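Local atomic coordinates of glycosylation Associate Protein 1 (Streptococcus agalactiae serotype V, PDB entry 6OYC), a protein that probably serves the accessory Sec system as a GT-B-like, possibly sugar-binding partner in the glycosylation and export of a surface protein. Residues 151-156 against 171-176; 232-237 against 263-268; 319-324 against 354-359. All coordinates share one frame; numbering follows the deposited sequence.

Interaction 1 (151-156 against 171-176); sequences RGFLSS and LAPSGE
Leu-154 and Leu-171 meet through different choices of the first torsion: CG of Leu-154 stands trans to its amide nitrogen (chi1 -179°), while CG of Leu-171 lies beside its own, trans to the carbonyl carbon (chi1 -52°). These settings bring Leu-154 CD2 against Leu-171 CD1 at 3.7 Å, the two chains slanting across each other. Next to the leucines, Leu-171 N donates to Ser-155 O at 2.9 Å, a nearly straight bond (165° at the hydrogen). One step further the chains separate, and a bridging water takes over, donating to Leu-154 O at 2.7 Å and to Ala-172 O at 2.9 Å. Beyond it Pro-173 rides over one face of the Phe-153 ring, its CG 4.2 Å from the centroid and almost exactly on the ring normal, a CH-pi contact; Ile-83 also touches Phe-153. Both serine hydroxyls turn to other partners, Ser-155 OG and Ser-156 OG each bonding to Tyr-55 OH. Ala-172 to Gly-175 form a type I turn, with Gly-175 N reaching Ala-172 O at 2.7 Å and Ala-172 N reaching Glu-176 O at 2.9 Å. Gly-175 has the positive phi of a G1 bulge, and Ser-174 OG, accepting from Glu-176 N, adds an ST turn. A classic bulge, in which Ser-155 and Ser-156 both face Leu-147, marks the other edge of strand 154-161. The whole is the open end of one beta hairpin running into the tight turn of the next, as in an antiparallel meander sheet.

Interaction 2 (232-237 against 263-268); sequences VSFNQV and HNVLED. With SO4 (sulfate ion), chain J.
Phe-234 projects from the end of strand 229-233 onto helix 262-267, and its ring is the packed part of this contact. Val-265 CG2 sits over one face, 4.0 Å from the centroid and displaced toward the rim, while the leading carbon CZ meets Val-265 CA at 3.8 Å. With CG trans to the backbone N (chi1 -173°), the ring is carried out across the gap to the helix. The carboxylate of Asp-268 also approaches CZ, its plane turned 72° from the ring, but OD2 is bonded to Ser-271 OG in the next helix. The other side is looser and more polar. Exposed Gln-236 and partly exposed Asn-264 come together around a sulfate, probably from the crystallisation liquor: Gln-236 N donates to O1 at 2.8 Å and Asn-264 ND2 to O2 at 2.9 Å. O1 also lies at the edge of the Phe-234 ring, near its plane. Asn-260 ND2 and Asn-261 N add to the grip, and an Asx turn, Val-237 N to Asn-235 OD1, shapes the loop. The donors named here are all amide N-H groups, so the anion appears to be held mainly by N-H bonds, consistent with a pocket able to accept an anionic or oxygen-rich group.

Interaction 3 (319-324 against 354-359); sequences EIYFVV and VSYERE. With SO4 (sulfate ion), chain K.
Val-323 and Val-354 pair in parallel at the C-terminal ends of strands 318-323 and 349-354, their CA atoms 4.7 Å apart, with Val-354 N donating to Phe-322 O at 2.8 Å and Val-324 N to Val-354 O at 2.9 Å. The two strands are the ends of a beta-alpha-beta crossover through helix 329-344, part of the Rossmann-like parallel sheet expected of a GT-B relative. The second bond is the straighter, 170° at the hydrogen; in the first the donor stands above the carbonyl plane. Val-354 carries most of the side-chain packing. With CG1 trans to the backbone N (chi1 177°), its two methyls are shared between two rings: CG2 sits over the centre of the Tyr-321 face, 3.5 Å from the centroid in a CH-pi contact, whereas CG1 covers one face of Tyr-356 toward its rim. The tyrosines cross at about a right angle, and Val-323 CG2 touches Tyr-356 CE2 at 4.0 Å. Just past the strand Val-324 CG2 comes within 3.4 Å of Val-354 O. Ile-417 of helix 414-420 touches both tyrosines, and Tyr-356 N bonds to Asp-325 OD2, fastening the two loops together. Further on, Glu-357 OE2 accepts from Glu-359 N just ahead of helix 360-375. Arg-358 extends away to a sulfate, probably from the crystallisation liquor, making a weak bond from NE to O3 at 2.7 Å. Within the buried cluster the two phenol hydroxyls are hydrogen-bonded: Tyr-321 OH and Tyr-356 OH lie 2.6 Å apart, the latter in the plane of the Tyr-321 ring at its edge and bonded also to Thr-438 OG1.

In the fold
The three contacts follow one another along the chain, share no secondary-structure element and never touch; their nearest atoms are about 18 to 20 Å apart. Interactions 1 and 3 are buried, on opposite sides of the chain's centre, whereas interaction 2 is only partly so. Each belongs to a different sheet: the antiparallel meander for interaction 1, and the two parallel alpha/beta sheets for interactions 2 and 3. One backbone bond crosses interaction 1 and two cross interaction 3, but in interaction 2 a strand end meets a helix through a phenylalanine ring and a sulfate held between the two segments. Water bridges carbonyls in interaction 1; sulfates lie by the strand-end loops of the other two.

Interaction 1 (151-156 against 171-176)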
loop_
_atom_site.group_PDB
_atom_site.type_symbol
_atom_site.label_atom_id
_atom_site.label_comp_id
_atom_site.label_asym_id
_atom_site.label_seq_id
_atom_site.Cartn_x
_atom_site.Cartn_y
_atom_site.Cartn_z
ATOM N N ARG A 151 8.910 -0.601 -17.646
ATOM C CA ARG A 151 9.531 -1.359 -18.727
ATOM C C ARG A 151 10.583 -0.532 -19.480
ATOM O O ARG A 151 11.193 -1.036 -20.425
ATOM C CB ARG A 151 8.466 -1.923 -19.669
ATOM C CG ARG A 151 7.639 -3.046 -19.030
ATOM C CD ARG A 151 6.279 -3.277 -19.704
ATOM N NE ARG A 151 5.375 -2.133 -19.585
ATOM C CZ ARG A 151 4.053 -2.199 -19.748
ATOM N NH1 ARG A 151 3.477 -3.358 -20.039
ATOM N NH2 ARG A 151 3.306 -1.106 -19.612
ATOM N N GLY A 152 10.819 0.705 -19.055
ATOM C CA GLY A 152 11.885 1.522 -19.599
ATOM C C GLY A 152 11.595 2.202 -20.921
ATOM O O GLY A 152 12.501 2.328 -21.748
ATOM N N PHE A 153 10.353 2.629 -21.157
ATOM C CA PHE A 153 10.023 3.516 -22.264
ATOM C C PHE A 153 9.344 4.760 -21.701
ATOM O O PHE A 153 8.884 4.766 -20.552
ATOM C CB PHE A 153 9.126 2.817 -23.304
ATOM C CG PHE A 153 7.772 2.418 -22.779
ATOM C CD1 PHE A 153 6.709 3.313 -22.804
ATOM C CD2 PHE A 153 7.561 1.144 -22.265
ATOM C CE1 PHE A 153 5.448 2.948 -22.319
ATOM C CE2 PHE A 153 6.307 0.770 -21.775
ATOM C CZ PHE A 153 5.248 1.684 -21.805
ATOM N N LEU A 154 9.277 5.824 -22.511
ATOM C CA LEU A 154 8.539 7.034 -22.117
ATOM C C LEU A 154 7.042 6.783 -22.268
ATOM O O LEU A 154 6.560 6.630 -23.385
ATOM C CB LEU A 154 8.956 8.239 -22.957
ATOM C CG LEU A 154 8.263 9.577 -22.608
ATOM C CD1 LEU A 154 8.486 10.005 -21.150
ATOM C CD2 LEU A 154 8.744 10.651 -23.538
ATOM N N SER A 155 6.306 6.755 -21.148
ATOM C CA SER A 155 4.877 6.471 -21.134
ATOM C C SER A 155 4.020 7.708 -21.376
ATOM O O SER A 155 3.017 7.629 -22.095
ATOM C CB SER A 155 4.469 5.827 -19.802
ATOM O OG SER A 155 3.081 5.492 -19.795
ATOM N N SER A 156 4.383 8.851 -20.799
ATOM C CA SER A 156 3.571 10.041 -20.993
ATOM C C SER A 156 4.378 11.290 -20.639
ATOM O O SER A 156 5.418 11.217 -19.980
ATOM C CB SER A 156 2.271 9.952 -20.173
ATOM O OG SER A 156 2.488 10.145 -18.778
ATOM N N LEU A 171 1.709 8.106 -24.604
ATOM C CA LEU A 171 2.494 7.687 -25.753
ATOM C C LEU A 171 2.515 6.171 -25.868
ATOM O O LEU A 171 2.328 5.449 -24.884
ATOM C CB LEU A 171 3.934 8.221 -25.660
ATOM C CG LEU A 171 4.127 9.732 -25.408
ATOM C CD1 LEU A 171 5.593 10.163 -25.425
ATOM C CD2 LEU A 171 3.347 10.559 -26.416
ATOM N N ALA A 172 2.729 5.701 -27.106
ATOM C CA ALA A 172 3.155 4.333 -27.375
ATOM C C ALA A 172 4.680 4.248 -27.274
ATOM O O ALA A 172 5.364 5.279 -27.275
ATOM C CB ALA A 172 2.682 3.899 -28.765
ATOM N N PRO A 173 5.240 3.037 -27.165
ATOM C CA PRO A 173 6.712 2.922 -27.046
ATOM C C PRO A 173 7.470 3.484 -28.238
ATOM O O PRO A 173 8.663 3.792 -28.112
ATOM C CB PRO A 173 6.946 1.409 -26.885
ATOM C CG PRO A 173 5.646 0.894 -26.287
ATOM C CD PRO A 173 4.553 1.751 -26.907
ATOM N N SER A 174 6.822 3.641 -29.384
ATOM C CA SER A 174 7.415 4.328 -30.520
ATOM C C SER A 174 7.568 5.823 -30.289
ATOM O O SER A 174 8.274 6.483 -31.067
ATOM C CB SER A 174 6.552 4.131 -31.758
ATOM O OG SER A 174 5.369 4.897 -31.598
ATOM N N GLY A 175 6.911 6.369 -29.264
ATOM C CA GLY A 175 6.838 7.796 -29.071
ATOM C C GLY A 175 5.592 8.445 -29.640
ATOM O O GLY A 175 5.317 9.615 -29.315
ATOM N N GLU A 176 4.839 7.735 -30.487
ATOM C CA GLU A 176 3.609 8.292 -31.056
ATOM C C GLU A 176 2.571 8.577 -29.970
ATOM O O GLU A 176 2.331 7.759 -29.080
ATOM C CB GLU A 176 3.004 7.325 -32.088
ATOM C CG GLU A 176 1.864 7.963 -32.870
ATOM C CD GLU A 176 1.230 7.036 -33.895
ATOM O OE1 GLU A 176 1.342 5.792 -33.744
ATOM O OE2 GLU A 176 0.610 7.562 -34.850
HETATM O O HOH W 1 7.635 6.394 -25.868
#

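Interaction 2 (232-237 against 263-268)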
loop_
_atom_site.group_PDB
_atom_site.type_symbol
_atom_site.label_atom_id
_atom_site.label_comp_id
_atom_site.label_asym_id
_atom_site.label_seq_id
_atom_site.Cartn_x
_atom_site.Cartn_y
_atom_site.Cartn_z
ATOM N N VAL A 232 -14.729 -7.635 -7.121
ATOM C CA VAL A 232 -14.628 -6.189 -7.247
ATOM C C VAL A 232 -14.232 -5.596 -5.902
ATOM O O VAL A 232 -14.916 -5.795 -4.888
ATOM C CB VAL A 232 -15.941 -5.558 -7.738
ATOM C CG1 VAL A 232 -15.791 -4.019 -7.816
ATOM C CG2 VAL A 232 -16.340 -6.142 -9.089
ATOM N N SER A 233 -13.133 -4.859 -5.909
ATOM C CA SER A 233 -12.816 -3.942 -4.824
ATOM C C SER A 233 -13.901 -2.868 -4.726
ATOM O O SER A 233 -14.081 -2.080 -5.660
ATOM C CB SER A 233 -11.453 -3.315 -5.116
ATOM O OG SER A 233 -10.792 -2.953 -3.935
ATOM N N PHE A 234 -14.646 -2.839 -3.619
ATOM C CA PHE A 234 -15.767 -1.900 -3.520
ATOM C C PHE A 234 -15.271 -0.456 -3.583
ATOM O O PHE A 234 -14.494 -0.024 -2.730
ATOM C CB PHE A 234 -16.559 -2.120 -2.224
ATOM C CG PHE A 234 -17.833 -1.302 -2.142
ATOM C CD1 PHE A 234 -17.791 0.063 -1.888
ATOM C CD2 PHE A 234 -19.070 -1.902 -2.315
ATOM C CE1 PHE A 234 -18.956 0.810 -1.808
ATOM C CE2 PHE A 234 -20.236 -1.163 -2.236
ATOM C CZ PHE A 234 -20.182 0.196 -1.978
ATOM N N ASN A 235 -15.757 0.302 -4.561
ATOM C CA ASN A 235 -15.364 1.695 -4.695
ATOM C C ASN A 235 -16.424 2.449 -5.488
ATOM O O ASN A 235 -16.794 2.028 -6.593
ATOM C CB ASN A 235 -13.999 1.797 -5.391
ATOM C CG ASN A 235 -13.289 3.080 -5.066
ATOM O OD1 ASN A 235 -13.891 4.147 -5.074
ATOM N ND2 ASN A 235 -12.003 2.983 -4.752
ATOM N N GLN A 236 -16.895 3.572 -4.948
ATOM C CA GLN A 236 -17.872 4.358 -5.697
ATOM C C GLN A 236 -17.315 4.912 -7.005
ATOM O O GLN A 236 -18.095 5.226 -7.904
ATOM C CB GLN A 236 -18.411 5.511 -4.849
ATOM C CG GLN A 236 -17.365 6.511 -4.410
ATOM C CD GLN A 236 -17.923 7.573 -3.457
ATOM O OE1 GLN A 236 -17.517 7.652 -2.291
ATOM N NE2 GLN A 236 -18.860 8.389 -3.947
ATOM N N VAL A 237 -15.995 5.040 -7.155
ATOM C CA VAL A 237 -15.491 5.563 -8.429
ATOM C C VAL A 237 -15.723 4.581 -9.576
ATOM O O VAL A 237 -15.698 4.994 -10.739
ATOM C CB VAL A 237 -13.996 5.944 -8.335
ATOM C CG1 VAL A 237 -13.755 6.930 -7.184
ATOM C CG2 VAL A 237 -13.126 4.691 -8.156
ATOM N N HIS A 263 -21.015 3.513 5.936
ATOM C CA HIS A 263 -22.259 4.165 5.548
ATOM C C HIS A 263 -22.437 4.138 4.033
ATOM O O HIS A 263 -23.536 3.861 3.536
ATOM C CB HIS A 263 -22.293 5.607 6.054
ATOM C CG HIS A 263 -23.399 6.423 5.455
ATOM N ND1 HIS A 263 -24.700 6.368 5.911
ATOM C CD2 HIS A 263 -23.404 7.284 4.407
ATOM C CE1 HIS A 263 -25.452 7.178 5.187
ATOM N NE2 HIS A 263 -24.690 7.749 4.268
ATOM N N ASN A 264 -21.366 4.428 3.286
ATOM C CA ASN A 264 -21.456 4.400 1.830
ATOM C C ASN A 264 -21.742 2.996 1.324
ATOM O O ASN A 264 -22.503 2.816 0.371
ATOM C CB ASN A 264 -20.166 4.928 1.203
ATOM C CG ASN A 264 -20.043 6.431 1.308
ATOM O OD1 ASN A 264 -20.944 7.110 1.817
ATOM N ND2 ASN A 264 -18.932 6.964 0.817
ATOM N N VAL A 265 -21.127 1.985 1.936
ATOM C CA VAL A 265 -21.437 0.615 1.554
ATOM C C VAL A 265 -22.915 0.322 1.803
ATOM O O VAL A 265 -23.652 -0.072 0.892
ATOM C CB VAL A 265 -20.532 -0.376 2.302
ATOM C CG1 VAL A 265 -20.968 -1.798 1.982
ATOM C CG2 VAL A 265 -19.067 -0.137 1.926
ATOM N N LEU A 266 -23.370 0.533 3.041
ATOM C CA LEU A 266 -24.728 0.165 3.429
ATOM C C LEU A 266 -25.788 0.964 2.705
ATOM O O LEU A 266 -26.961 0.587 2.760
ATOM C CB LEU A 266 -24.921 0.355 4.925
ATOM C CG LEU A 266 -23.981 -0.504 5.742
ATOM C CD1 LEU A 266 -23.783 0.107 7.125
ATOM C CD2 LEU A 266 -24.590 -1.889 5.807
ATOM N N GLU A 267 -25.413 2.049 2.041
ATOM C CA GLU A 267 -26.366 2.854 1.304
ATOM C C GLU A 267 -26.518 2.404 -0.144
ATOM O O GLU A 267 -27.560 2.672 -0.760
ATOM C CB GLU A 267 -25.939 4.329 1.383
ATOM C CG GLU A 267 -26.333 5.208 0.229
ATOM C CD GLU A 267 -25.807 6.634 0.366
ATOM O OE1 GLU A 267 -24.567 6.819 0.280
ATOM O OE2 GLU A 267 -26.640 7.564 0.542
ATOM N N ASP A 268 -25.524 1.700 -0.689
ATOM C CA ASP A 268 -25.505 1.347 -2.107
ATOM C C ASP A 268 -26.237 0.019 -2.323
ATOM O O ASP A 268 -25.652 -0.999 -2.698
ATOM C CB ASP A 268 -24.069 1.284 -2.610
ATOM C CG ASP A 268 -23.985 1.097 -4.116
ATOM O OD1 ASP A 268 -25.035 0.870 -4.759
ATOM O OD2 ASP A 268 -22.859 1.161 -4.662
HETATM S S SO4 J . -16.589 4.280 -0.956
HETATM O O1 SO4 J . -16.412 3.467 -2.163
HETATM O O2 SO4 J . -17.876 4.979 -0.990
HETATM O O3 SO4 J . -16.553 3.403 0.233
HETATM O O4 SO4 J . -15.478 5.246 -0.848
#

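Interaction 3 (319-324 against 354-359)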
loop_
_atom_site.group_PDB
_atom_site.type_symbol
_atom_site.label_atom_id
_atom_site.label_comp_id
_atom_site.label_asym_id
_atom_site.label_seq_id
_atom_site.Cartn_x
_atom_site.Cartn_y
_atom_site.Cartn_z
ATOM N N GLU A 319 13.984 -8.015 21.004
ATOM C CA GLU A 319 13.825 -6.703 20.397
ATOM C C GLU A 319 12.359 -6.284 20.406
ATOM O O GLU A 319 11.487 -7.003 19.885
ATOM C CB GLU A 319 14.379 -6.690 18.976
ATOM C CG GLU A 319 14.535 -5.281 18.413
ATOM C CD GLU A 319 14.738 -5.263 16.904
ATOM O OE1 GLU A 319 14.563 -4.177 16.298
ATOM O OE2 GLU A 319 15.080 -6.326 16.329
ATOM N N ILE A 320 12.100 -5.124 21.005
ATOM C CA ILE A 320 10.773 -4.523 21.062
ATOM C C ILE A 320 10.660 -3.490 19.947
ATOM O O ILE A 320 11.512 -2.596 19.822
ATOM C CB ILE A 320 10.508 -3.872 22.433
ATOM C CG1 ILE A 320 10.639 -4.895 23.560
ATOM C CG2 ILE A 320 9.126 -3.197 22.459
ATOM C CD1 ILE A 320 10.224 -4.366 24.906
ATOM N N TYR A 321 9.592 -3.598 19.164
ATOM C CA TYR A 321 9.279 -2.693 18.059
ATOM C C TYR A 321 8.185 -1.740 18.537
ATOM O O TYR A 321 7.022 -2.138 18.641
ATOM C CB TYR A 321 8.830 -3.534 16.859
ATOM C CG TYR A 321 8.530 -2.850 15.533
ATOM C CD1 TYR A 321 7.272 -2.291 15.275
ATOM C CD2 TYR A 321 9.464 -2.853 14.499
ATOM C CE1 TYR A 321 6.994 -1.699 14.039
ATOM C CE2 TYR A 321 9.185 -2.271 13.265
ATOM C CZ TYR A 321 7.953 -1.690 13.046
ATOM O OH TYR A 321 7.665 -1.107 11.834
ATOM N N PHE A 322 8.549 -0.489 18.840
ATOM C CA PHE A 322 7.691 0.434 19.596
ATOM C C PHE A 322 7.253 1.609 18.726
ATOM O O PHE A 322 8.045 2.525 18.453
ATOM C CB PHE A 322 8.421 0.930 20.843
ATOM C CG PHE A 322 7.523 1.565 21.890
ATOM C CD1 PHE A 322 6.828 2.740 21.629
ATOM C CD2 PHE A 322 7.419 1.012 23.164
ATOM C CE1 PHE A 322 6.035 3.339 22.615
ATOM C CE2 PHE A 322 6.619 1.610 24.156
ATOM C CZ PHE A 322 5.926 2.767 23.871
ATOM N N VAL A 323 5.981 1.607 18.336
ATOM C CA VAL A 323 5.444 2.661 17.479
ATOM C C VAL A 323 5.199 3.901 18.324
ATOM O O VAL A 323 4.489 3.839 19.331
ATOM C CB VAL A 323 4.150 2.196 16.784
ATOM C CG1 VAL A 323 3.488 3.353 15.987
ATOM C CG2 VAL A 323 4.439 1.013 15.865
ATOM N N VAL A 324 5.779 5.037 17.917
ATOM C CA VAL A 324 5.641 6.271 18.696
ATOM C C VAL A 324 4.642 7.267 18.097
ATOM O O VAL A 324 4.266 8.231 18.783
ATOM C CB VAL A 324 7.014 6.947 18.907
ATOM C CG1 VAL A 324 7.945 6.006 19.677
ATOM C CG2 VAL A 324 7.628 7.369 17.559
ATOM N N VAL A 354 9.779 3.416 16.440
ATOM C CA VAL A 354 9.349 3.366 15.050
ATOM C C VAL A 354 8.422 4.546 14.795
ATOM O O VAL A 354 7.416 4.717 15.496
ATOM C CB VAL A 354 8.652 2.035 14.741
ATOM C CG1 VAL A 354 8.120 1.990 13.275
ATOM C CG2 VAL A 354 9.615 0.893 15.037
ATOM N N SER A 355 8.770 5.366 13.807
ATOM C CA SER A 355 7.923 6.462 13.358
ATOM C C SER A 355 7.594 6.242 11.891
ATOM O O SER A 355 8.502 6.123 11.054
ATOM C CB SER A 355 8.606 7.815 13.559
ATOM O OG SER A 355 7.915 8.831 12.860
ATOM N N TYR A 356 6.304 6.181 11.585
ATOM C CA TYR A 356 5.833 6.084 10.217
ATOM C C TYR A 356 5.538 7.453 9.602
ATOM O O TYR A 356 5.130 7.517 8.439
ATOM C CB TYR A 356 4.582 5.198 10.151
ATOM C CG TYR A 356 4.763 3.751 10.601
ATOM C CD1 TYR A 356 5.730 2.927 10.021
ATOM C CD2 TYR A 356 3.933 3.200 11.589
ATOM C CE1 TYR A 356 5.883 1.612 10.428
ATOM C CE2 TYR A 356 4.072 1.871 11.995
ATOM C CZ TYR A 356 5.054 1.090 11.414
ATOM O OH TYR A 356 5.199 -0.222 11.808
ATOM N N GLU A 357 5.761 8.542 10.334
ATOM C CA GLU A 357 5.442 9.870 9.821
ATOM C C GLU A 357 6.406 10.250 8.704
ATOM O O GLU A 357 7.620 10.312 8.920
ATOM C CB GLU A 357 5.502 10.907 10.941
ATOM C CG GLU A 357 5.235 12.321 10.431
ATOM C CD GLU A 357 3.973 12.399 9.557
ATOM O OE1 GLU A 357 2.927 11.853 9.946
ATOM O OE2 GLU A 357 4.018 13.005 8.467
ATOM N N ARG A 358 5.868 10.530 7.516
ATOM C CA ARG A 358 6.723 10.851 6.376
ATOM C C ARG A 358 7.204 12.303 6.393
ATOM O O ARG A 358 8.269 12.600 5.837
ATOM C CB ARG A 358 5.991 10.541 5.068
ATOM C CG ARG A 358 4.797 11.397 4.768
ATOM C CD ARG A 358 4.202 11.003 3.416
ATOM N NE ARG A 358 2.936 11.677 3.183
ATOM C CZ ARG A 358 2.334 11.794 2.000
ATOM N NH1 ARG A 358 2.879 11.274 0.904
ATOM N NH2 ARG A 358 1.181 12.441 1.916
ATOM N N GLU A 359 6.462 13.203 7.033
ATOM C CA GLU A 359 6.868 14.600 7.089
ATOM C C GLU A 359 8.188 14.734 7.837
ATOM O O GLU A 359 8.339 14.243 8.963
ATOM C CB GLU A 359 5.789 15.459 7.759
ATOM C CG GLU A 359 4.532 15.728 6.914
ATOM C CD GLU A 359 4.805 16.543 5.642
ATOM O OE1 GLU A 359 5.949 17.025 5.443
ATOM O OE2 GLU A 359 3.866 16.697 4.825
HETATM S S SO4 K . -0.169 10.578 5.306
HETATM O O1 SO4 K . 0.299 9.196 5.372
HETATM O O2 SO4 K . -1.255 10.697 4.323
HETATM O O3 SO4 K . 0.968 11.432 4.973
HETATM O O4 SO4 K . -0.682 10.984 6.620
#